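Local coordinates for protein Udp-n-acetylglucosamine pyrophosphorylase (Trypanosoma brucei, PDB 4BQH) that probably catalyses the formation of UDP-N-acetylglucosamine and diphosphate from UTP and N-acetylglucosamine 1-phosphate, at residues K131-F136 and G279-L284; F116-G121 and M149-K154; I464-T469 and Q517-V522. All blocks are in the same frame, centred on the assembly; numbering follows the deposited sequence.

Interaction 1. Residues K131-F136 and G279-L284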
loop_
_atom_site.group_PDB
_atom_site.type_symbol
_atom_site.label_atom_id
_atom_site.label_comp_id
_atom_site.label_asym_id
_atom_site.label_seq_id
_atom_site.Cartn_x
_atom_site.Cartn_y
_atom_site.Cartn_z
ATOM N N LYS A 131 -16.738 -7.535 -4.867
ATOM C CA LYS A 131 -15.730 -7.552 -5.916
ATOM C C LYS A 131 -14.433 -7.053 -5.259
ATOM O O LYS A 131 -14.480 -6.619 -4.118
ATOM C CB LYS A 131 -16.174 -6.641 -7.061
ATOM C CG LYS A 131 -17.203 -7.311 -7.969
ATOM C CD LYS A 131 -17.984 -6.302 -8.790
ATOM C CE LYS A 131 -19.088 -6.981 -9.594
ATOM N NZ LYS A 131 -18.513 -7.859 -10.661
ATOM N N PRO A 132 -13.282 -7.139 -5.955
ATOM C CA PRO A 132 -12.065 -6.616 -5.331
ATOM C C PRO A 132 -12.210 -5.143 -5.033
ATOM O O PRO A 132 -12.883 -4.414 -5.771
ATOM C CB PRO A 132 -10.990 -6.865 -6.405
ATOM C CG PRO A 132 -11.515 -8.029 -7.153
ATOM C CD PRO A 132 -12.983 -7.751 -7.265
ATOM N N LYS A 133 -11.598 -4.695 -3.948
ATOM C CA LYS A 133 -11.757 -3.299 -3.542
ATOM C C LYS A 133 -11.326 -2.281 -4.588
ATOM O O LYS A 133 -11.919 -1.201 -4.671
ATOM C CB LYS A 133 -11.062 -3.013 -2.196
ATOM C CG LYS A 133 -11.355 -1.596 -1.693
ATOM C CD LYS A 133 -10.871 -1.353 -0.280
ATOM C CE LYS A 133 -11.756 -2.065 0.746
ATOM N NZ LYS A 133 -11.224 -1.807 2.100
ATOM N N GLY A 134 -10.320 -2.617 -5.401
ATOM C CA GLY A 134 -9.874 -1.710 -6.457
ATOM C C GLY A 134 -10.943 -1.387 -7.495
ATOM O O GLY A 134 -10.845 -0.383 -8.203
ATOM N N PHE A 135 -11.963 -2.236 -7.585
ATOM C CA PHE A 135 -13.082 -1.999 -8.518
ATOM C C PHE A 135 -14.019 -0.913 -7.985
ATOM O O PHE A 135 -14.831 -0.339 -8.746
ATOM C CB PHE A 135 -13.938 -3.280 -8.716
ATOM C CG PHE A 135 -13.271 -4.410 -9.470
ATOM C CD1 PHE A 135 -11.914 -4.681 -9.363
ATOM C CD2 PHE A 135 -14.051 -5.277 -10.232
ATOM C CE1 PHE A 135 -11.347 -5.751 -10.028
ATOM C CE2 PHE A 135 -13.481 -6.342 -10.910
ATOM C CZ PHE A 135 -12.129 -6.582 -10.805
ATOM N N PHE A 136 -13.943 -0.637 -6.682
ATOM C CA PHE A 136 -14.921 0.238 -6.010
ATOM C C PHE A 136 -14.926 1.662 -6.559
ATOM O O PHE A 136 -13.858 2.267 -6.763
ATOM C CB PHE A 136 -14.679 0.261 -4.495
ATOM C CG PHE A 136 -15.703 1.050 -3.720
ATOM C CD1 PHE A 136 -16.939 0.489 -3.399
ATOM C CD2 PHE A 136 -15.426 2.350 -3.294
ATOM C CE1 PHE A 136 -17.893 1.222 -2.695
ATOM C CE2 PHE A 136 -16.373 3.080 -2.582
ATOM C CZ PHE A 136 -17.604 2.509 -2.281
ATOM N N GLY A 279 1.633 0.529 -1.223
ATOM C CA GLY A 279 0.429 1.133 -0.622
ATOM C C GLY A 279 -0.802 0.298 -0.824
ATOM O O GLY A 279 -0.848 -0.540 -1.725
ATOM N N ASN A 280 -1.802 0.504 0.041
ATOM C CA ASN A 280 -3.052 -0.225 -0.087
ATOM C C ASN A 280 -4.009 0.488 -1.058
ATOM O O ASN A 280 -4.129 1.714 -1.023
ATOM C CB ASN A 280 -3.716 -0.309 1.291
ATOM C CG ASN A 280 -4.788 -1.384 1.360
ATOM O OD1 ASN A 280 -5.760 -1.410 0.589
ATOM N ND2 ASN A 280 -4.615 -2.289 2.324
ATOM N N ILE A 281 -4.688 -0.299 -1.902
ATOM C CA ILE A 281 -5.648 0.245 -2.852
ATOM C C ILE A 281 -6.791 0.978 -2.149
ATOM O O ILE A 281 -7.467 1.783 -2.777
ATOM C CB ILE A 281 -6.192 -0.843 -3.819
ATOM C CG1 ILE A 281 -6.929 -0.224 -5.045
ATOM C CG2 ILE A 281 -7.104 -1.803 -3.094
ATOM C CD1 ILE A 281 -6.272 0.958 -5.732
ATOM N N ASP A 282 -6.985 0.716 -0.847
ATOM C CA ASP A 282 -8.071 1.401 -0.093
ATOM C C ASP A 282 -7.866 2.892 0.196
ATOM O O ASP A 282 -8.792 3.573 0.650
ATOM C CB ASP A 282 -8.423 0.637 1.207
ATOM C CG ASP A 282 -7.400 0.813 2.335
ATOM O OD1 ASP A 282 -6.444 1.631 2.253
ATOM O OD2 ASP A 282 -7.552 0.096 3.366
ATOM N N ASN A 283 -6.668 3.403 -0.069
ATOM C CA ASN A 283 -6.350 4.764 0.322
ATOM C C ASN A 283 -6.683 5.721 -0.801
ATOM O O ASN A 283 -5.922 5.845 -1.766
ATOM C CB ASN A 283 -4.877 4.879 0.689
ATOM C CG ASN A 283 -4.523 6.248 1.212
ATOM O OD1 ASN A 283 -5.394 7.110 1.362
ATOM N ND2 ASN A 283 -3.251 6.471 1.474
ATOM N N LEU A 284 -7.825 6.399 -0.686
ATOM C CA LEU A 284 -8.242 7.304 -1.749
ATOM C C LEU A 284 -7.257 8.450 -1.944
ATOM O O LEU A 284 -7.154 9.001 -3.053
ATOM C CB LEU A 284 -9.621 7.899 -1.435
ATOM C CG LEU A 284 -10.256 8.762 -2.539
ATOM C CD1 LEU A 284 -10.560 7.959 -3.804
ATOM C CD2 LEU A 284 -11.544 9.418 -2.020
HETATM O O HOH W 1 -8.850 -2.383 3.170
#

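Interaction 2. Residues F116-G121 and M149-K154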
loop_
_atom_site.group_PDB
_atom_site.type_symbol
_atom_site.label_atom_id
_atom_site.label_comp_id
_atom_site.label_asym_id
_atom_site.label_seq_id
_atom_site.Cartn_x
_atom_site.Cartn_y
_atom_site.Cartn_z
ATOM N N PHE A 116 5.583 0.858 -8.206
ATOM C CA PHE A 116 4.551 1.060 -7.183
ATOM C C PHE A 116 3.819 -0.264 -7.022
ATOM O O PHE A 116 3.286 -0.790 -7.988
ATOM C CB PHE A 116 3.541 2.171 -7.545
ATOM C CG PHE A 116 2.628 2.504 -6.405
ATOM C CD1 PHE A 116 1.548 1.678 -6.098
ATOM C CD2 PHE A 116 2.894 3.596 -5.590
ATOM C CE1 PHE A 116 0.738 1.955 -4.999
ATOM C CE2 PHE A 116 2.086 3.874 -4.489
ATOM C CZ PHE A 116 1.028 3.043 -4.187
ATOM N N LEU A 117 3.788 -0.786 -5.800
ATOM C CA LEU A 117 3.171 -2.080 -5.522
ATOM C C LEU A 117 1.827 -1.793 -4.845
ATOM O O LEU A 117 1.782 -1.240 -3.730
ATOM C CB LEU A 117 4.095 -2.903 -4.621
ATOM C CG LEU A 117 3.775 -4.377 -4.337
ATOM C CD1 LEU A 117 4.951 -5.028 -3.612
ATOM C CD2 LEU A 117 2.478 -4.528 -3.538
ATOM N N ILE A 118 0.729 -2.115 -5.528
ATOM C CA ILE A 118 -0.602 -1.915 -4.924
ATOM C C ILE A 118 -1.039 -3.194 -4.207
ATOM O O ILE A 118 -1.097 -4.275 -4.826
ATOM C CB ILE A 118 -1.702 -1.669 -5.987
ATOM C CG1 ILE A 118 -1.390 -0.479 -6.871
ATOM C CG2 ILE A 118 -3.047 -1.487 -5.269
ATOM C CD1 ILE A 118 -2.447 -0.241 -7.960
ATOM N N LEU A 119 -1.354 -3.098 -2.909
ATOM C CA LEU A 119 -1.879 -4.262 -2.169
ATOM C C LEU A 119 -3.350 -4.409 -2.545
ATOM O O LEU A 119 -4.194 -3.547 -2.190
ATOM C CB LEU A 119 -1.702 -4.050 -0.654
ATOM C CG LEU A 119 -0.281 -3.710 -0.176
ATOM C CD1 LEU A 119 -0.321 -3.183 1.251
ATOM C CD2 LEU A 119 0.627 -4.928 -0.257
ATOM N N ALA A 120 -3.641 -5.483 -3.277
ATOM C CA ALA A 120 -4.912 -5.636 -3.975
ATOM C C ALA A 120 -5.602 -6.968 -3.722
ATOM O O ALA A 120 -6.340 -7.470 -4.583
ATOM C CB ALA A 120 -4.709 -5.410 -5.468
ATOM N N GLY A 121 -5.385 -7.529 -2.535
ATOM C CA GLY A 121 -5.928 -8.830 -2.209
ATOM C C GLY A 121 -7.288 -8.771 -1.545
ATOM O O GLY A 121 -7.967 -9.792 -1.449
ATOM N N MET A 149 -8.552 2.856 -11.263
ATOM C CA MET A 149 -8.410 3.850 -12.311
ATOM C C MET A 149 -7.703 5.095 -11.812
ATOM O O MET A 149 -6.808 5.600 -12.482
ATOM C CB MET A 149 -9.778 4.217 -12.899
ATOM C CG MET A 149 -9.693 5.262 -13.996
ATOM S SD MET A 149 -11.253 5.202 -14.888
ATOM C CE MET A 149 -10.917 6.386 -16.188
ATOM N N MET A 150 -8.079 5.577 -10.625
ATOM C CA MET A 150 -7.458 6.784 -10.075
ATOM C C MET A 150 -5.973 6.556 -9.736
ATOM O O MET A 150 -5.158 7.448 -9.955
ATOM C CB MET A 150 -8.246 7.358 -8.898
ATOM C CG MET A 150 -9.530 8.076 -9.351
ATOM S SD MET A 150 -10.558 8.709 -8.004
ATOM C CE MET A 150 -11.042 7.174 -7.242
ATOM N N HIS A 151 -5.633 5.374 -9.232
ATOM C CA HIS A 151 -4.214 5.027 -9.032
ATOM C C HIS A 151 -3.424 5.108 -10.307
ATOM O O HIS A 151 -2.342 5.700 -10.321
ATOM C CB HIS A 151 -4.022 3.652 -8.393
ATOM C CG HIS A 151 -3.778 3.704 -6.896
ATOM N ND1 HIS A 151 -4.725 4.122 -6.026
ATOM C CD2 HIS A 151 -2.671 3.352 -6.133
ATOM C CE1 HIS A 151 -4.236 4.057 -4.744
ATOM N NE2 HIS A 151 -2.985 3.596 -4.808
ATOM N N CYS A 152 -3.956 4.543 -11.389
ATOM C CA CYS A 152 -3.242 4.526 -12.667
ATOM C C CYS A 152 -3.108 5.921 -13.273
ATOM O O CYS A 152 -2.089 6.243 -13.894
ATOM C CB CYS A 152 -3.916 3.569 -13.652
ATOM S SG CYS A 152 -3.851 1.838 -13.122
ATOM N N GLU A 153 -4.129 6.752 -13.088
ATOM C CA GLU A 153 -4.063 8.108 -13.578
ATOM C C GLU A 153 -3.046 8.930 -12.802
ATOM O O GLU A 153 -2.373 9.781 -13.374
ATOM C CB GLU A 153 -5.446 8.756 -13.527
ATOM C CG GLU A 153 -6.329 8.236 -14.631
ATOM C CD GLU A 153 -7.708 8.886 -14.665
ATOM O OE1 GLU A 153 -7.992 9.780 -13.846
ATOM O OE2 GLU A 153 -8.501 8.479 -15.538
ATOM N N LYS A 154 -2.891 8.659 -11.499
ATOM C CA LYS A 154 -1.842 9.334 -10.742
ATOM C C LYS A 154 -0.463 8.962 -11.305
ATOM O O LYS A 154 0.396 9.824 -11.453
ATOM C CB LYS A 154 -1.934 9.000 -9.246
ATOM C CG LYS A 154 -3.138 9.660 -8.560
ATOM C CD LYS A 154 -3.348 9.132 -7.134
ATOM C CE LYS A 154 -4.437 9.922 -6.403
ATOM N NZ LYS A 154 -4.673 9.349 -5.027
#

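Interaction 3. Residues I464-T469 and Q517-V522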
loop_
_atom_site.group_PDB
_atom_site.type_symbol
_atom_site.label_atom_id
_atom_site.label_comp_id
_atom_site.label_asym_id
_atom_site.label_seq_id
_atom_site.Cartn_x
_atom_site.Cartn_y
_atom_site.Cartn_z
ATOM N N ILE A 464 -7.765 27.274 -4.443
ATOM C CA ILE A 464 -7.653 28.585 -3.759
ATOM C C ILE A 464 -6.228 29.124 -3.878
ATOM O O ILE A 464 -6.030 30.284 -4.233
ATOM C CB ILE A 464 -8.131 28.543 -2.295
ATOM C CG1 ILE A 464 -9.638 28.355 -2.270
ATOM C CG2 ILE A 464 -7.796 29.841 -1.536
ATOM C CD1 ILE A 464 -10.199 28.025 -0.911
ATOM N N THR A 465 -5.240 28.258 -3.669
ATOM C CA THR A 465 -3.837 28.637 -3.884
ATOM C C THR A 465 -3.548 29.094 -5.314
ATOM O O THR A 465 -2.859 30.111 -5.528
ATOM C CB THR A 465 -2.888 27.473 -3.514
ATOM O OG1 THR A 465 -3.054 27.177 -2.125
ATOM C CG2 THR A 465 -1.431 27.856 -3.790
ATOM N N ALA A 466 -4.062 28.356 -6.300
ATOM C CA ALA A 466 -3.859 28.739 -7.699
ATOM C C ALA A 466 -4.509 30.100 -7.998
ATOM O O ALA A 466 -3.925 30.937 -8.696
ATOM C CB ALA A 466 -4.393 27.675 -8.635
ATOM N N LEU A 467 -5.703 30.319 -7.442
ATOM C CA LEU A 467 -6.412 31.585 -7.631
ATOM C C LEU A 467 -5.675 32.762 -7.000
ATOM O O LEU A 467 -5.595 33.849 -7.597
ATOM C CB LEU A 467 -7.839 31.483 -7.082
ATOM C CG LEU A 467 -8.825 30.767 -8.011
ATOM C CD1 LEU A 467 -10.147 30.439 -7.314
ATOM C CD2 LEU A 467 -9.052 31.599 -9.270
ATOM N N GLU A 468 -5.121 32.542 -5.811
ATOM C CA GLU A 468 -4.380 33.577 -5.096
ATOM C C GLU A 468 -3.062 33.940 -5.780
ATOM O O GLU A 468 -2.647 35.104 -5.741
ATOM C CB GLU A 468 -4.133 33.187 -3.640
ATOM C CG GLU A 468 -5.343 33.382 -2.740
ATOM C CD GLU A 468 -5.151 32.802 -1.354
ATOM O OE1 GLU A 468 -4.370 31.831 -1.208
ATOM O OE2 GLU A 468 -5.787 33.311 -0.407
ATOM N N THR A 469 -2.414 32.957 -6.403
ATOM C CA THR A 469 -1.206 33.229 -7.179
ATOM C C THR A 469 -1.530 34.117 -8.378
ATOM O O THR A 469 -0.807 35.084 -8.646
ATOM C CB THR A 469 -0.485 31.946 -7.628
ATOM O OG1 THR A 469 -0.173 31.166 -6.472
ATOM C CG2 THR A 469 0.827 32.291 -8.350
ATOM N N GLN A 517 -3.990 26.947 -16.408
ATOM C CA GLN A 517 -4.696 26.858 -17.692
ATOM C C GLN A 517 -6.208 26.701 -17.520
ATOM O O GLN A 517 -6.972 26.979 -18.447
ATOM C CB GLN A 517 -4.158 25.684 -18.515
ATOM C CG GLN A 517 -4.438 24.333 -17.859
ATOM C CD GLN A 517 -3.765 23.156 -18.527
ATOM O OE1 GLN A 517 -4.063 22.821 -19.675
ATOM N NE2 GLN A 517 -2.890 22.477 -17.783
ATOM N N HIS A 518 -6.637 26.254 -16.337
ATOM C CA HIS A 518 -8.065 26.023 -16.066
ATOM C C HIS A 518 -8.765 27.180 -15.408
ATOM O O HIS A 518 -10.000 27.188 -15.281
ATOM C CB HIS A 518 -8.238 24.753 -15.223
ATOM C CG HIS A 518 -7.861 23.498 -15.952
ATOM N ND1 HIS A 518 -8.674 22.904 -16.849
ATOM C CD2 HIS A 518 -6.699 22.725 -15.905
ATOM C CE1 HIS A 518 -8.069 21.808 -17.345
ATOM N NE2 HIS A 518 -6.863 21.698 -16.761
ATOM N N LEU A 519 -7.995 28.177 -14.996
ATOM C CA LEU A 519 -8.527 29.294 -14.250
ATOM C C LEU A 519 -9.557 30.146 -15.014
ATOM O O LEU A 519 -10.504 30.639 -14.378
ATOM C CB LEU A 519 -7.418 30.163 -13.672
ATOM C CG LEU A 519 -6.533 29.567 -12.560
ATOM C CD1 LEU A 519 -5.688 30.655 -11.918
ATOM C CD2 LEU A 519 -7.359 28.826 -11.509
ATOM N N PRO A 520 -9.397 30.318 -16.354
ATOM C CA PRO A 520 -10.444 31.122 -17.010
ATOM C C PRO A 520 -11.833 30.528 -16.791
ATOM O O PRO A 520 -12.738 31.269 -16.432
ATOM C CB PRO A 520 -10.057 31.070 -18.496
ATOM C CG PRO A 520 -8.560 30.950 -18.470
ATOM C CD PRO A 520 -8.278 30.032 -17.284
ATOM N N ARG A 521 -11.971 29.216 -16.965
ATOM C CA ARG A 521 -13.249 28.528 -16.831
ATOM C C ARG A 521 -13.751 28.551 -15.379
ATOM O O ARG A 521 -14.934 28.785 -15.121
ATOM C CB ARG A 521 -13.132 27.096 -17.358
ATOM C CG ARG A 521 -14.327 26.190 -17.089
ATOM C CD ARG A 521 -15.453 26.410 -18.087
ATOM N NE ARG A 521 -16.722 25.885 -17.578
ATOM C CZ ARG A 521 -17.797 26.624 -17.330
ATOM N NH1 ARG A 521 -17.781 27.932 -17.561
ATOM N NH2 ARG A 521 -18.898 26.045 -16.863
ATOM N N VAL A 522 -12.845 28.284 -14.443
ATOM C CA VAL A 522 -13.160 28.322 -13.001
ATOM C C VAL A 522 -13.657 29.698 -12.582
ATOM O O VAL A 522 -14.720 29.830 -11.941
ATOM C CB VAL A 522 -11.907 27.948 -12.167
ATOM C CG1 VAL A 522 -12.120 28.240 -10.671
ATOM C CG2 VAL A 522 -11.543 26.496 -12.431
#

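Interaction 1. Residues K131-F136 and G279-L284
Lys133 and Gly134 meet Ile281 and Asp282 in a buried loop-to-loop contact that is part apolar and part bridged by water. It sits beyond the C-terminal end of strand 275-280, where the chain leaves the central sheet. The aliphatic part of Lys133 lies across Asp282, with CD 3.5 Å from Asp282 CB. The lysine CG is anti to the backbone N (chi1 -174°), which sends the chain outward, and a bend at chi3 (-73°) leaves NZ beside the aspartate, turned to the water. Lys133 NZ stops 4.3 Å from Asp282 OD2, too far for a salt bridge. One water fills the gap. It accepts from Lys133 NZ at 2.7 Å and donates to Asp282 OD2 at 2.8 Å. Lys133 NZ also binds Val437 O, so the ammonium group has a second partner.

Lys133 ends the G-G-x-G-T-R-L-G-x3-P-K signature, the family's signature loop, which in relatives binds the nucleotide. The facing segment folds as a type I turn from Asn280 to Asn283. Asn280 OD1 takes the backbone N-H of Asp282 at 2.8 Å in a nearly straight bond (164°), an Asx turn that holds Asp282 in place. Away from the water bridge, Ile281 packs against the short 3-10 segment. Its CG1 comes within 3.6 Å of Gly134 CA, and its CG2 lies 4.2 Å from Lys133 CB.

Interaction 2. Residues F116-G121 and M149-K154
Lys154 NZ is held by Ala286 O and, more weakly, by Leu284 O, while about one turn earlier on the same helix His151 points its ring at Phe116 and Ile118 of strand 114-119. His151 meets both strand residues through the CD2 side of its imidazole. Phe116 CE1 comes to the imidazole edge, near its plane, and lies 3.9 Å from His151 CD2. Phe116 CZ also approaches, 4.1 Å from His151 NE2. The two ring planes are turned 68° apart, with centroids separated by 5.6 Å.

Strand 114-119, helix 147-166 and strand 175-180 form a beta-alpha-beta crossover, with the two strands parallel neighbours in the sheet. This contact is the inner face of that helix meeting the first strand. Ile118 runs past His151 in the opposite direction and supplies the second apolar surface. Its CD1 is 4.0 Å from His151 CD2, and its CG1 is nearly as close. Ile118 CG1 is anti to the carbonyl carbon (chi1 -57°), and the extended chain carries CD1 out toward the helix. All three touching residues are buried. Ile281 packs on both Ile118 and His151, and Val288 adds a further neighbour to the histidine. Leu176 of strand 175-180 touches Ile118 and also Cys152 of the helix.

Interaction 3. Residues I464-T469 and Q517-V522
The first turn of helix 519-528 comes up against a late turn of helix 448-471, with the CA atoms of Leu467 and Leu519 7.3 Å apart. The end of a 3-10 segment, at Gln517 and His518, leads into the second helix. Contact is made by apolar side chains together with one backbone carbonyl.

Leu519 carries most of it. Both of its methyls reach Ala466, one at the carbonyl oxygen and the other at CB, and the second also meets Leu467. Leu519 CD1 rests 3.7 Å from the carbonyl oxygen Ala466 O. Leu519 CD2 meets Leu467 CD2 at 3.9 Å and lies 4.3 Å from Ala466 CB. Leu519 CG is anti to the carbonyl carbon (chi1 -68°), and this places the fork of methyls against the first helix. Leu519 also touches Leu463 and Ala470. Residues 463, 466, 467 and 470 thus surround it, and it sits as a knob in a hole of the knobs-into-holes kind.

The CB of Leu467 does not head straight for the other helix, but its branched end reaches it. The two leucines cross at an oblique angle and touch through one methyl each. The other methyl of Leu467, CD1, approaches Val522 CG1 at 4.5 Å, a looser touch one turn further along helix 519-528. Leu467 therefore spans both Leu519 and Val522, and all three of these side chains are buried.

Helix 485-497 packs on the same part of helix 448-471, through Val492 and Met495 against Leu467 and a salt bridge from Arg496 to Glu468. Strand 533-536 lies against Val522, with Ile534 and Ile536 touching it.

In the fold
From the N terminus, the chain runs up strand 114-119, through 131-136, and into helix 147-166. Interaction 2 closes this first loop, from strand to following helix. Interaction 1 opens within it and closes much later, after strand 275-280, so the two cross along the chain. They also touch in space, where Gly279 pairs through its backbone with Leu117 and Leu119. Together they tie two strands, a helix and the signature loop of the catalytic fold. Interaction 3 follows in series, its centre about 31 Å from that of interaction 1 and 29 Å from that of interaction 2. It closes the loop from helix 448-471, through helix 485-497 and strand 501-504, to the last helix, 519-528.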